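Local coordinates for protein pyridoxamine 5-phosphate-dependent dehydrase (Escherichia coli, PDB 3B8X) that catalyses the PLP-dependent removal of the C3'-hydroxyl group from GDP-4-keto-6-deoxy-D-mannose during synthesis of the O-antigen sugar L-colitose, at residues A87-S91 with I335-L341; I330-V336 with G368-G372. The protein carries 1 engineered substitution. All blocks are in the same frame, centred on the assembly; numbering follows the deposited sequence.

Contact 1: residues A87-S91 with I335-L341; sequences AVSWS and IVTGNFL. With G4M ([(2R,3S,4R,5R)-5-(2-amino-6-oxo-1,6-dihydro-9H-purin-9-yl)-3,4-dihydroxytetrahydrofuran-2-yl]methyl (2R,3S,4S,5S,6R)-3,4-dihydroxy-5-[({3-hydroxy-2-methyl-5-[(phosphonooxy)methyl]pyridin-4-yl}methyl)amino]-6-methyltetrahydro-2H-pyran-2-yl dihydrogen diphosphate), chain O.
Val336 meets Trp90 at the rim of the indole, and its side chain illustrates how a loop can help line a cofactor site. CB of Val336 sits over the backbone of residues 87-91, near the carbonyl of Ser89. From there the two methyls part: CG2 packs on Val88 CG1 at 3.8 Å, while CG1, placed anti to the carbonyl carbon (chi1 -71°), reaches the indole edge, close to its plane, at 3.9 Å from Trp90 CE3. The same CG1 lies 3.8 Å from C6G, the sugar methyl of the bound adduct. Across one indole face lies the adduct itself, with N4A 3.8 Å above the plane and over its centre; Phe242 and Phe244 of the second subunit meet the indole edge-to-face. Farther along, Phe340 N donates to Ala87 O at 3.0 Å, and Ala87 CB touches Leu341 CD1. The segment 335-341 bends twice, in a type II' turn from Ile335 to Gly338 and in an Asx turn where Asn339 OD1 accepts from Leu341 N. An aromatic ring laid over the pyridine ring, as Trp90 is here, is characteristic of the cofactor site of aspartate aminotransferase-fold enzymes.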
ATOM      1  N   ALA B  87      -6.547  23.505  -3.147  1.00  5.26           N
ATOM      2  CA  ALA B  87      -5.284  23.838  -2.518  1.00  3.22           C
ATOM      3  C   ALA B  87      -5.129  23.210  -1.152  1.00  3.63           C
ATOM      4  O   ALA B  87      -4.049  23.253  -0.592  1.00 16.19           O
ATOM      5  CB  ALA B  87      -5.146  25.372  -2.392  1.00 11.29           C
ATOM      6  N   VAL B  88      -6.226  22.755  -0.555  1.00 11.97           N
ATOM      7  CA  VAL B  88      -6.117  22.235   0.798  1.00 10.99           C
ATOM      8  C   VAL B  88      -6.771  20.904   0.804  1.00 12.26           C
ATOM      9  O   VAL B  88      -7.899  20.758   0.333  1.00 10.97           O
ATOM     10  CB  VAL B  88      -6.929  23.069   1.830  1.00  6.63           C
ATOM     11  CG1 VAL B  88      -6.868  22.404   3.280  1.00  5.20           C
ATOM     12  CG2 VAL B  88      -6.457  24.548   1.819  1.00 16.17           C
ATOM     13  N   SER B  89      -6.052  19.912   1.322  1.00  7.54           N
ATOM     14  CA  SER B  89      -6.654  18.590   1.450  1.00  9.12           C
ATOM     15  C   SER B  89      -5.668  17.706   2.174  1.00 12.11           C
ATOM     16  O   SER B  89      -5.020  18.163   3.095  1.00 14.09           O
ATOM     17  CB  SER B  89      -7.116  18.012   0.108  1.00 28.18           C
ATOM     18  OG  SER B  89      -6.029  17.474  -0.617  1.00 45.74           O
ATOM     19  N   TRP B  90      -5.516  16.467   1.731  1.00 32.53           N
ATOM     20  CA  TRP B  90      -4.575  15.571   2.380  1.00 16.70           C
ATOM     21  C   TRP B  90      -3.421  15.279   1.415  1.00 10.50           C
ATOM     22  O   TRP B  90      -3.566  15.360   0.200  1.00 14.84           O
ATOM     23  CB  TRP B  90      -5.294  14.294   2.875  1.00 12.43           C
ATOM     24  CG  TRP B  90      -4.412  13.389   3.703  1.00 14.98           C
ATOM     25  CD1 TRP B  90      -3.861  12.210   3.304  1.00  3.52           C
ATOM     26  CD2 TRP B  90      -3.980  13.613   5.059  1.00 13.29           C
ATOM     27  NE1 TRP B  90      -3.110  11.669   4.350  1.00  4.18           N
ATOM     28  CE2 TRP B  90      -3.121  12.544   5.405  1.00 13.95           C
ATOM     29  CE3 TRP B  90      -4.204  14.640   6.001  1.00 11.46           C
ATOM     30  CZ2 TRP B  90      -2.527  12.446   6.660  1.00  6.08           C
ATOM     31  CZ3 TRP B  90      -3.572  14.562   7.249  1.00 14.16           C
ATOM     32  CH2 TRP B  90      -2.770  13.453   7.574  1.00 22.41           C
ATOM     33  N   SER B  91      -2.269  14.962   1.975  1.00 14.48           N
ATOM     34  CA  SER B  91      -1.064  14.770   1.186  1.00 12.15           C
ATOM     35  C   SER B  91      -1.253  13.732   0.086  1.00 14.18           C
ATOM     36  O   SER B  91      -0.876  13.923  -1.081  1.00  9.01           O
ATOM     37  CB  SER B  91       0.075  14.362   2.133  1.00  7.23           C
ATOM     38  OG  SER B  91      -0.189  13.086   2.717  1.00  5.83           O
ATOM     39  N   ILE B 335      -5.712  22.633   9.753  1.00 13.59           N
ATOM     40  CA  ILE B 335      -6.735  22.097   8.844  1.00 12.16           C
ATOM     41  C   ILE B 335      -6.024  21.287   7.765  1.00 16.85           C
ATOM     42  O   ILE B 335      -5.642  21.812   6.721  1.00 14.46           O
ATOM     43  CB  ILE B 335      -7.648  23.223   8.265  1.00 12.16           C
ATOM     44  CG1 ILE B 335      -8.357  23.906   9.430  1.00  2.03           C
ATOM     45  CG2 ILE B 335      -8.795  22.639   7.395  1.00  9.21           C
ATOM     46  CD1 ILE B 335      -9.304  24.970   8.930  1.00  4.46           C
ATOM     47  N   VAL B 336      -5.792  20.010   8.065  1.00 19.21           N
ATOM     48  CA  VAL B 336      -5.094  19.093   7.178  1.00  2.87           C
ATOM     49  C   VAL B 336      -3.803  19.610   6.549  1.00 15.32           C
ATOM     50  O   VAL B 336      -2.966  20.091   7.303  1.00  8.05           O
ATOM     51  CB  VAL B 336      -6.037  18.361   6.195  1.00 15.79           C
ATOM     52  CG1 VAL B 336      -6.857  17.364   7.029  1.00 13.65           C
ATOM     53  CG2 VAL B 336      -7.021  19.359   5.522  1.00 13.80           C
ATOM     54  N   THR B 337      -3.648  19.582   5.212  1.00 10.66           N
ATOM     55  CA  THR B 337      -2.388  20.093   4.593  1.00  7.10           C
ATOM     56  C   THR B 337      -2.193  21.618   4.775  1.00 20.87           C
ATOM     57  O   THR B 337      -1.093  22.150   4.566  1.00 14.46           O
ATOM     58  CB  THR B 337      -2.407  19.914   3.056  1.00 25.34           C
ATOM     59  OG1 THR B 337      -3.614  20.497   2.533  1.00 20.84           O
ATOM     60  CG2 THR B 337      -2.344  18.441   2.658  1.00 10.57           C
ATOM     61  N   GLY B 338      -3.273  22.332   5.098  1.00 12.58           N
ATOM     62  CA  GLY B 338      -3.241  23.790   5.141  1.00  7.20           C
ATOM     63  C   GLY B 338      -3.064  24.137   3.670  1.00 14.05           C
ATOM     64  O   GLY B 338      -3.539  23.397   2.789  1.00 12.33           O
ATOM     65  N   ASN B 339      -2.333  25.211   3.389  1.00  7.83           N
ATOM     66  CA  ASN B 339      -2.051  25.555   2.005  1.00  7.65           C
ATOM     67  C   ASN B 339      -0.952  24.642   1.471  1.00 12.08           C
ATOM     68  O   ASN B 339       0.245  24.812   1.743  1.00 19.80           O
ATOM     69  CB  ASN B 339      -1.551  26.978   1.891  1.00 23.51           C
ATOM     70  CG  ASN B 339      -1.137  27.318   0.472  1.00 27.70           C
ATOM     71  OD1 ASN B 339      -1.624  26.722  -0.485  1.00 17.14           O
ATOM     72  ND2 ASN B 339      -0.260  28.284   0.329  1.00 10.14           N
ATOM     73  N   PHE B 340      -1.367  23.635   0.723  1.00 13.06           N
ATOM     74  CA  PHE B 340      -0.404  22.695   0.210  1.00 21.52           C
ATOM     75  C   PHE B 340       0.643  23.405  -0.641  1.00 31.41           C
ATOM     76  O   PHE B 340       1.738  22.885  -0.812  1.00 14.24           O
ATOM     77  CB  PHE B 340      -1.115  21.605  -0.590  1.00 14.89           C
ATOM     78  CG  PHE B 340      -0.276  20.381  -0.837  1.00 12.74           C
ATOM     79  CD1 PHE B 340      -0.058  19.465   0.178  1.00 19.24           C
ATOM     80  CD2 PHE B 340       0.264  20.126  -2.091  1.00 33.15           C
ATOM     81  CE1 PHE B 340       0.708  18.326  -0.035  1.00 17.92           C
ATOM     82  CE2 PHE B 340       1.037  18.992  -2.334  1.00 10.15           C
ATOM     83  CZ  PHE B 340       1.280  18.104  -1.284  1.00 13.24           C
ATOM     84  N   LEU B 341       0.340  24.579  -1.195  1.00 11.51           N
ATOM     85  CA  LEU B 341       1.356  25.166  -2.042  1.00 11.77           C
ATOM     86  C   LEU B 341       2.597  25.607  -1.339  1.00 16.05           C
ATOM     87  O   LEU B 341       3.596  25.915  -1.957  1.00 23.77           O
ATOM     88  CB  LEU B 341       0.815  26.203  -3.001  1.00 13.59           C
ATOM     89  CG  LEU B 341      -0.057  25.341  -3.892  1.00 84.91           C
ATOM     90  CD1 LEU B 341      -1.507  25.812  -3.892  1.00 22.98           C
ATOM     91  CD2 LEU B 341       0.575  25.204  -5.272  1.00 16.55           C
TER
HETATM   92  OP3 G4M O 500      -5.443   7.889   6.400  1.00  7.62           O
HETATM   93  PL  G4M O 500      -5.883   7.194   5.045  1.00 10.56           P
HETATM   94  OP1 G4M O 500      -4.627   6.614   4.196  1.00  6.35           O
HETATM   95  OP2 G4M O 500      -6.893   5.990   5.382  1.00  3.48           O
HETATM   96  OP4 G4M O 500      -6.757   8.255   4.170  1.00  8.31           O
HETATM   97  C5B G4M O 500      -5.870   9.172   3.596  1.00  5.88           C
HETATM   98  C5L G4M O 500      -6.641  10.400   3.297  1.00  5.70           C
HETATM   99  C6L G4M O 500      -6.985  10.680   1.981  1.00 17.07           C
HETATM  100  N1L G4M O 500      -7.615  11.796   1.696  1.00 14.36           N
HETATM  101  C2L G4M O 500      -7.956  12.688   2.601  1.00 10.40           C
HETATM  102  C2A G4M O 500      -8.630  13.975   2.187  1.00  7.59           C
HETATM  103  C3L G4M O 500      -7.698  12.485   3.953  1.00 14.71           C
HETATM  104  O3L G4M O 500      -8.011  13.470   4.823  1.00  8.76           O
HETATM  105  C4L G4M O 500      -7.038  11.270   4.323  1.00 10.48           C
HETATM  106  C4A G4M O 500      -6.712  10.981   5.655  1.00  7.30           C
HETATM  107  N4A G4M O 500      -6.936  11.871   6.576  1.00 12.08           N
HETATM  108  C4G G4M O 500      -6.704  11.528   7.933  1.00  9.47           C
HETATM  109  C5G G4M O 500      -6.246  12.721   8.739  1.00 25.21           C
HETATM  110  C6G G4M O 500      -7.178  13.912   8.517  1.00  8.42           C
HETATM  111  O5G G4M O 500      -6.438  12.260  10.073  1.00 12.38           O
HETATM  112  C3G G4M O 500      -5.615  10.451   8.072  1.00 15.33           C
HETATM  113  O3G G4M O 500      -6.263   9.221   8.373  1.00 21.39           O
HETATM  114  C2G G4M O 500      -4.676  10.810   9.261  1.00  5.78           C
HETATM  115  O2G G4M O 500      -3.887   9.689   9.672  1.00 18.11           O
HETATM  116  C1G G4M O 500      -5.476  11.285  10.450  1.00 12.17           C
HETATM  117  O1G G4M O 500      -4.565  12.017  11.258  1.00 10.75           O
HETATM  118  P2  G4M O 500      -4.674  11.907  12.842  1.00 15.44           P
HETATM  119  O3P G4M O 500      -6.211  12.102  13.303  1.00 18.10           O
HETATM  120  O4P G4M O 500      -3.868  13.166  13.471  1.00 17.39           O
HETATM  121  OPP G4M O 500      -4.072  10.441  13.142  1.00 22.70           O
HETATM  122  P   G4M O 500      -3.795  10.172  14.702  1.00 14.00           P
HETATM  123  O1P G4M O 500      -2.885  11.215  15.540  1.00 13.86           O
HETATM  124  O2P G4M O 500      -3.040   8.775  14.598  1.00 14.27           O
HETATM  125  O5' G4M O 500      -5.145   9.750  15.409  1.00  9.42           O
HETATM  126  C5' G4M O 500      -5.810  10.871  15.952  1.00 17.78           C
HETATM  127  C4' G4M O 500      -6.146  10.540  17.397  1.00 17.18           C
HETATM  128  O4' G4M O 500      -6.617   9.162  17.485  1.00 31.59           O
HETATM  129  C3' G4M O 500      -4.871  10.619  18.268  1.00 99.89           C
HETATM  130  O3' G4M O 500      -5.292  11.035  19.559  1.00 29.71           O
HETATM  131  C2' G4M O 500      -4.353   9.164  18.270  1.00 25.45           C
HETATM  132  O2' G4M O 500      -3.654   8.929  19.499  1.00 19.36           O
HETATM  133  C1' G4M O 500      -5.677   8.414  18.291  1.00 18.28           C
HETATM  134  N9  G4M O 500      -5.533   7.050  17.773  1.00 29.26           N
HETATM  135  C8  G4M O 500      -5.218   6.714  16.495  1.00 19.11           C
HETATM  136  N7  G4M O 500      -5.226   5.398  16.406  1.00 16.21           N
HETATM  137  C4  G4M O 500      -5.762   5.904  18.493  1.00 33.76           C
HETATM  138  C5  G4M O 500      -5.563   4.821  17.606  1.00 10.62           C
HETATM  139  C6  G4M O 500      -5.753   3.477  18.090  1.00  8.90           C
HETATM  140  O6  G4M O 500      -5.612   2.484  17.392  1.00 17.18           O
HETATM  141  N3  G4M O 500      -6.099   5.669  19.765  1.00 34.97           N
HETATM  142  C2  G4M O 500      -6.250   4.427  20.198  1.00 22.06           C
HETATM  143  N1  G4M O 500      -6.087   3.331  19.391  1.00 19.96           N
HETATM  144  N2  G4M O 500      -6.576   4.217  21.501  1.00  7.92           N

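Contact 2: residues I330-V336 with G368-G372; sequences IECRPIV and GLFVG. With G4M ([(2R,3S,4R,5R)-5-(2-amino-6-oxo-1,6-dihydro-9H-purin-9-yl)-3,4-dihydroxytetrahydrofuran-2-yl]methyl (2R,3S,4S,5S,6R)-3,4-dihydroxy-5-[({3-hydroxy-2-methyl-5-[(phosphonooxy)methyl]pyridin-4-yl}methyl)amino]-6-methyltetrahydro-2H-pyran-2-yl dihydrogen diphosphate), chain O.
Arg333 and Phe370 form the hydrogen-bonded pair of a short antiparallel bridge, at the edge of the four-stranded sheet that runs from 292-293 to 332-333. Its two backbone bonds are Phe370 N to Arg333 O at 2.8 Å and Arg333 N to Phe370 O at 3.1 Å. With the backbone held this way, the arginine side chain bends at chi2 (-68°) and carries its guanidinium to the diphosphate of the bound nucleotide-sugar adduct. Arg333 NE donates to O4P at 2.6 Å, with this oxygen in the guanidinium plane, and NH1 reaches both O4P and O1P. Two further bonds steady the group: NH2 donates to Cys332 O, and NH1 forms a salt bridge with Glu331 OE2, which it meets from above the carboxylate plane at 3.2 Å. Glu331 also faces the ribose O3', while its OE1 accepts from Leu8 N; Arg221 of the second subunit binds the adduct too.

Beneath the charged end, the aliphatic root of Arg333 rests on Phe370 in a CH-pi contact, CB lying over the ring face at 4.2 Å from the centroid, and Ile335 CA and Val336 N approach the ring's edge. The opposite face of the sheet is apolar: Cys332 CB touches Leu369 CD1 and Val371 CG1, and Ile330 CG2 packs against that same valine methyl. Where direct pairing stops, water takes over at both ends. One molecule joins Glu331 O to Gly372 N; the other accepts from Ile335 N at 2.7 Å and donates to Gly368 O.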
ATOM      1  N   ILE B 330      -7.577  19.868  25.205  1.00 11.90           N
ATOM      2  CA  ILE B 330      -8.343  19.749  23.969  1.00 10.72           C
ATOM      3  C   ILE B 330      -7.382  19.542  22.779  1.00 17.30           C
ATOM      4  O   ILE B 330      -6.595  20.407  22.424  1.00 10.71           O
ATOM      5  CB  ILE B 330      -9.233  20.964  23.737  1.00 18.86           C
ATOM      6  CG1 ILE B 330     -10.260  21.101  24.859  1.00 11.58           C
ATOM      7  CG2 ILE B 330      -9.981  20.810  22.409  1.00 13.90           C
ATOM      8  CD1 ILE B 330     -11.052  22.445  24.783  1.00  8.16           C
ATOM      9  N   GLU B 331      -7.435  18.359  22.188  1.00 10.75           N
ATOM     10  CA  GLU B 331      -6.504  18.002  21.123  1.00  1.88           C
ATOM     11  C   GLU B 331      -6.880  18.829  19.883  1.00 16.29           C
ATOM     12  O   GLU B 331      -8.050  19.020  19.589  1.00 13.43           O
ATOM     13  CB  GLU B 331      -6.589  16.505  20.805  1.00 12.87           C
ATOM     14  CG  GLU B 331      -5.456  16.020  19.923  1.00 25.67           C
ATOM     15  CD  GLU B 331      -5.409  14.520  19.804  1.00 99.89           C
ATOM     16  OE1 GLU B 331      -6.418  13.910  20.203  1.00 12.60           O
ATOM     17  OE2 GLU B 331      -4.394  13.954  19.315  1.00 22.32           O
ATOM     18  N   CYS B 332      -5.893  19.321  19.150  1.00  8.24           N
ATOM     19  CA  CYS B 332      -6.202  20.059  17.936  1.00  4.43           C
ATOM     20  C   CYS B 332      -5.212  19.778  16.814  1.00 18.62           C
ATOM     21  O   CYS B 332      -4.184  19.122  17.034  1.00 21.56           O
ATOM     22  CB  CYS B 332      -6.366  21.536  18.241  1.00 13.39           C
ATOM     23  SG  CYS B 332      -4.761  22.280  18.597  1.00 15.12           S
ATOM     24  N   ARG B 333      -5.541  20.215  15.599  1.00 11.04           N
ATOM     25  CA  ARG B 333      -4.720  19.943  14.417  1.00  7.53           C
ATOM     26  C   ARG B 333      -4.823  21.164  13.481  1.00  7.16           C
ATOM     27  O   ARG B 333      -5.815  21.867  13.504  1.00 12.15           O
ATOM     28  CB  ARG B 333      -5.365  18.783  13.608  1.00 10.42           C
ATOM     29  CG  ARG B 333      -5.318  17.356  14.175  1.00  6.45           C
ATOM     30  CD  ARG B 333      -3.879  16.838  14.179  1.00 17.40           C
ATOM     31  NE  ARG B 333      -3.754  15.463  14.662  1.00 15.40           N
ATOM     32  CZ  ARG B 333      -3.533  15.160  15.931  1.00 24.93           C
ATOM     33  NH1 ARG B 333      -3.432  13.878  16.291  1.00 15.02           N
ATOM     34  NH2 ARG B 333      -3.443  16.161  16.830  1.00 18.23           N
ATOM     35  N   PRO B 334      -3.874  21.344  12.571  1.00 10.42           N
ATOM     36  CA  PRO B 334      -4.051  22.387  11.550  1.00 12.08           C
ATOM     37  C   PRO B 334      -5.168  21.826  10.655  1.00 32.06           C
ATOM     38  O   PRO B 334      -5.515  20.650  10.734  1.00 10.43           O
ATOM     39  CB  PRO B 334      -2.761  22.314  10.723  1.00 13.78           C
ATOM     40  CG  PRO B 334      -1.812  21.574  11.507  1.00 15.23           C
ATOM     41  CD  PRO B 334      -2.541  20.720  12.525  1.00 17.35           C
ATOM     42  N   ILE B 335      -5.712  22.633   9.753  1.00 13.59           N
ATOM     43  CA  ILE B 335      -6.735  22.097   8.844  1.00 12.16           C
ATOM     44  C   ILE B 335      -6.024  21.287   7.765  1.00 16.85           C
ATOM     45  O   ILE B 335      -5.642  21.812   6.721  1.00 14.46           O
ATOM     46  CB  ILE B 335      -7.648  23.223   8.265  1.00 12.16           C
ATOM     47  CG1 ILE B 335      -8.357  23.906   9.430  1.00  2.03           C
ATOM     48  CG2 ILE B 335      -8.795  22.639   7.395  1.00  9.21           C
ATOM     49  CD1 ILE B 335      -9.304  24.970   8.930  1.00  4.46           C
ATOM     50  N   VAL B 336      -5.792  20.010   8.065  1.00 19.21           N
ATOM     51  CA  VAL B 336      -5.094  19.093   7.178  1.00  2.87           C
ATOM     52  C   VAL B 336      -3.803  19.610   6.549  1.00 15.32           C
ATOM     53  O   VAL B 336      -2.966  20.091   7.303  1.00  8.05           O
ATOM     54  CB  VAL B 336      -6.037  18.361   6.195  1.00 15.79           C
ATOM     55  CG1 VAL B 336      -6.857  17.364   7.029  1.00 13.65           C
ATOM     56  CG2 VAL B 336      -7.021  19.359   5.522  1.00 13.80           C
ATOM     57  N   GLY B 368      -5.993  28.962  10.616  1.00 20.84           N
ATOM     58  CA  GLY B 368      -6.897  27.832  10.811  1.00 14.42           C
ATOM     59  C   GLY B 368      -6.434  26.644  11.626  1.00 17.13           C
ATOM     60  O   GLY B 368      -5.234  26.350  11.725  1.00 13.79           O
ATOM     61  N   LEU B 369      -7.421  25.924  12.153  1.00 18.71           N
ATOM     62  CA  LEU B 369      -7.162  24.723  12.967  1.00  9.96           C
ATOM     63  C   LEU B 369      -8.482  23.963  13.145  1.00 14.87           C
ATOM     64  O   LEU B 369      -9.560  24.471  12.841  1.00 11.43           O
ATOM     65  CB  LEU B 369      -6.636  25.141  14.358  1.00 12.32           C
ATOM     66  CG  LEU B 369      -7.693  25.691  15.366  1.00  9.19           C
ATOM     67  CD1 LEU B 369      -7.513  25.207  16.778  1.00 19.08           C
ATOM     68  CD2 LEU B 369      -7.897  27.190  15.286  1.00 20.20           C
ATOM     69  N   PHE B 370      -8.428  22.764  13.705  1.00 11.19           N
ATOM     70  CA  PHE B 370      -9.683  22.126  13.998  1.00  5.54           C
ATOM     71  C   PHE B 370      -9.636  21.282  15.245  1.00  6.70           C
ATOM     72  O   PHE B 370      -8.565  20.892  15.673  1.00  9.59           O
ATOM     73  CB  PHE B 370     -10.323  21.432  12.782  1.00 21.41           C
ATOM     74  CG  PHE B 370      -9.774  20.066  12.485  1.00 12.02           C
ATOM     75  CD1 PHE B 370     -10.306  18.939  13.093  1.00 10.27           C
ATOM     76  CD2 PHE B 370      -8.777  19.908  11.517  1.00 28.66           C
ATOM     77  CE1 PHE B 370      -9.843  17.663  12.792  1.00 13.92           C
ATOM     78  CE2 PHE B 370      -8.282  18.645  11.191  1.00 14.73           C
ATOM     79  CZ  PHE B 370      -8.803  17.511  11.853  1.00 30.96           C
ATOM     80  N   VAL B 371     -10.805  21.077  15.846  1.00  6.45           N
ATOM     81  CA  VAL B 371     -10.928  20.249  17.033  1.00 10.20           C
ATOM     82  C   VAL B 371     -11.822  19.089  16.701  1.00 13.38           C
ATOM     83  O   VAL B 371     -12.388  19.015  15.623  1.00  9.47           O
ATOM     84  CB  VAL B 371     -11.377  20.998  18.304  1.00  7.37           C
ATOM     85  CG1 VAL B 371     -10.319  22.119  18.640  1.00  2.69           C
ATOM     86  CG2 VAL B 371     -12.815  21.537  18.178  1.00 15.40           C
ATOM     87  N   GLY B 372     -11.917  18.115  17.586  1.00 19.22           N
ATOM     88  CA  GLY B 372     -12.656  16.972  17.140  1.00  1.98           C
ATOM     89  C   GLY B 372     -14.174  16.906  17.158  1.00 10.18           C
ATOM     90  O   GLY B 372     -14.878  17.578  17.914  1.00  7.43           O
TER
HETATM   91  OP3 G4M O 500      -5.443   7.889   6.400  1.00  7.62           O
HETATM   92  PL  G4M O 500      -5.883   7.194   5.045  1.00 10.56           P
HETATM   93  OP1 G4M O 500      -4.627   6.614   4.196  1.00  6.35           O
HETATM   94  OP2 G4M O 500      -6.893   5.990   5.382  1.00  3.48           O
HETATM   95  OP4 G4M O 500      -6.757   8.255   4.170  1.00  8.31           O
HETATM   96  C5B G4M O 500      -5.870   9.172   3.596  1.00  5.88           C
HETATM   97  C5L G4M O 500      -6.641  10.400   3.297  1.00  5.70           C
HETATM   98  C6L G4M O 500      -6.985  10.680   1.981  1.00 17.07           C
HETATM   99  N1L G4M O 500      -7.615  11.796   1.696  1.00 14.36           N
HETATM  100  C2L G4M O 500      -7.956  12.688   2.601  1.00 10.40           C
HETATM  101  C2A G4M O 500      -8.630  13.975   2.187  1.00  7.59           C
HETATM  102  C3L G4M O 500      -7.698  12.485   3.953  1.00 14.71           C
HETATM  103  O3L G4M O 500      -8.011  13.470   4.823  1.00  8.76           O
HETATM  104  C4L G4M O 500      -7.038  11.270   4.323  1.00 10.48           C
HETATM  105  C4A G4M O 500      -6.712  10.981   5.655  1.00  7.30           C
HETATM  106  N4A G4M O 500      -6.936  11.871   6.576  1.00 12.08           N
HETATM  107  C4G G4M O 500      -6.704  11.528   7.933  1.00  9.47           C
HETATM  108  C5G G4M O 500      -6.246  12.721   8.739  1.00 25.21           C
HETATM  109  C6G G4M O 500      -7.178  13.912   8.517  1.00  8.42           C
HETATM  110  O5G G4M O 500      -6.438  12.260  10.073  1.00 12.38           O
HETATM  111  C3G G4M O 500      -5.615  10.451   8.072  1.00 15.33           C
HETATM  112  O3G G4M O 500      -6.263   9.221   8.373  1.00 21.39           O
HETATM  113  C2G G4M O 500      -4.676  10.810   9.261  1.00  5.78           C
HETATM  114  O2G G4M O 500      -3.887   9.689   9.672  1.00 18.11           O
HETATM  115  C1G G4M O 500      -5.476  11.285  10.450  1.00 12.17           C
HETATM  116  O1G G4M O 500      -4.565  12.017  11.258  1.00 10.75           O
HETATM  117  P2  G4M O 500      -4.674  11.907  12.842  1.00 15.44           P
HETATM  118  O3P G4M O 500      -6.211  12.102  13.303  1.00 18.10           O
HETATM  119  O4P G4M O 500      -3.868  13.166  13.471  1.00 17.39           O
HETATM  120  OPP G4M O 500      -4.072  10.441  13.142  1.00 22.70           O
HETATM  121  P   G4M O 500      -3.795  10.172  14.702  1.00 14.00           P
HETATM  122  O1P G4M O 500      -2.885  11.215  15.540  1.00 13.86           O
HETATM  123  O2P G4M O 500      -3.040   8.775  14.598  1.00 14.27           O
HETATM  124  O5' G4M O 500      -5.145   9.750  15.409  1.00  9.42           O
HETATM  125  C5' G4M O 500      -5.810  10.871  15.952  1.00 17.78           C
HETATM  126  C4' G4M O 500      -6.146  10.540  17.397  1.00 17.18           C
HETATM  127  O4' G4M O 500      -6.617   9.162  17.485  1.00 31.59           O
HETATM  128  C3' G4M O 500      -4.871  10.619  18.268  1.00 99.89           C
HETATM  129  O3' G4M O 500      -5.292  11.035  19.559  1.00 29.71           O
HETATM  130  C2' G4M O 500      -4.353   9.164  18.270  1.00 25.45           C
HETATM  131  O2' G4M O 500      -3.654   8.929  19.499  1.00 19.36           O
HETATM  132  C1' G4M O 500      -5.677   8.414  18.291  1.00 18.28           C
HETATM  133  N9  G4M O 500      -5.533   7.050  17.773  1.00 29.26           N
HETATM  134  C8  G4M O 500      -5.218   6.714  16.495  1.00 19.11           C
HETATM  135  N7  G4M O 500      -5.226   5.398  16.406  1.00 16.21           N
HETATM  136  C4  G4M O 500      -5.762   5.904  18.493  1.00 33.76           C
HETATM  137  C5  G4M O 500      -5.563   4.821  17.606  1.00 10.62           C
HETATM  138  C6  G4M O 500      -5.753   3.477  18.090  1.00  8.90           C
HETATM  139  O6  G4M O 500      -5.612   2.484  17.392  1.00 17.18           O
HETATM  140  N3  G4M O 500      -6.099   5.669  19.765  1.00 34.97           N
HETATM  141  C2  G4M O 500      -6.250   4.427  20.198  1.00 22.06           C
HETATM  142  N1  G4M O 500      -6.087   3.331  19.391  1.00 19.96           N
HETATM  143  N2  G4M O 500      -6.576   4.217  21.501  1.00  7.92           N
HETATM  144  O   HOH W   1     -10.284  17.623  19.841  1.00  4.25           O
HETATM  145  O   HOH W   2      -4.507  24.961   9.158  1.00 11.27           O

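How the contacts relate
Both contacts are buried, lie on the same side of the chain's centre and reach the second subunit, with centres about 13 Å apart. They share Ile335 and Val336, where the chain leaves the edge strand 332-333 and enters the loop toward helix 344-347. Their chemistry follows the ligand: contact 1 pairs two loops beside the cofactor half of the adduct and relies on aromatic and apolar surfaces, whereas contact 2 belongs to the small antiparallel sheet and offers charged groups to the diphosphate and ribose. The run 330-341 thus lines the pocket from the ribose to the sugar methyl, while Trp90 of 87-91 takes the pyridine, an example of neighbouring residues serving chemically distinct parts of one bound adduct.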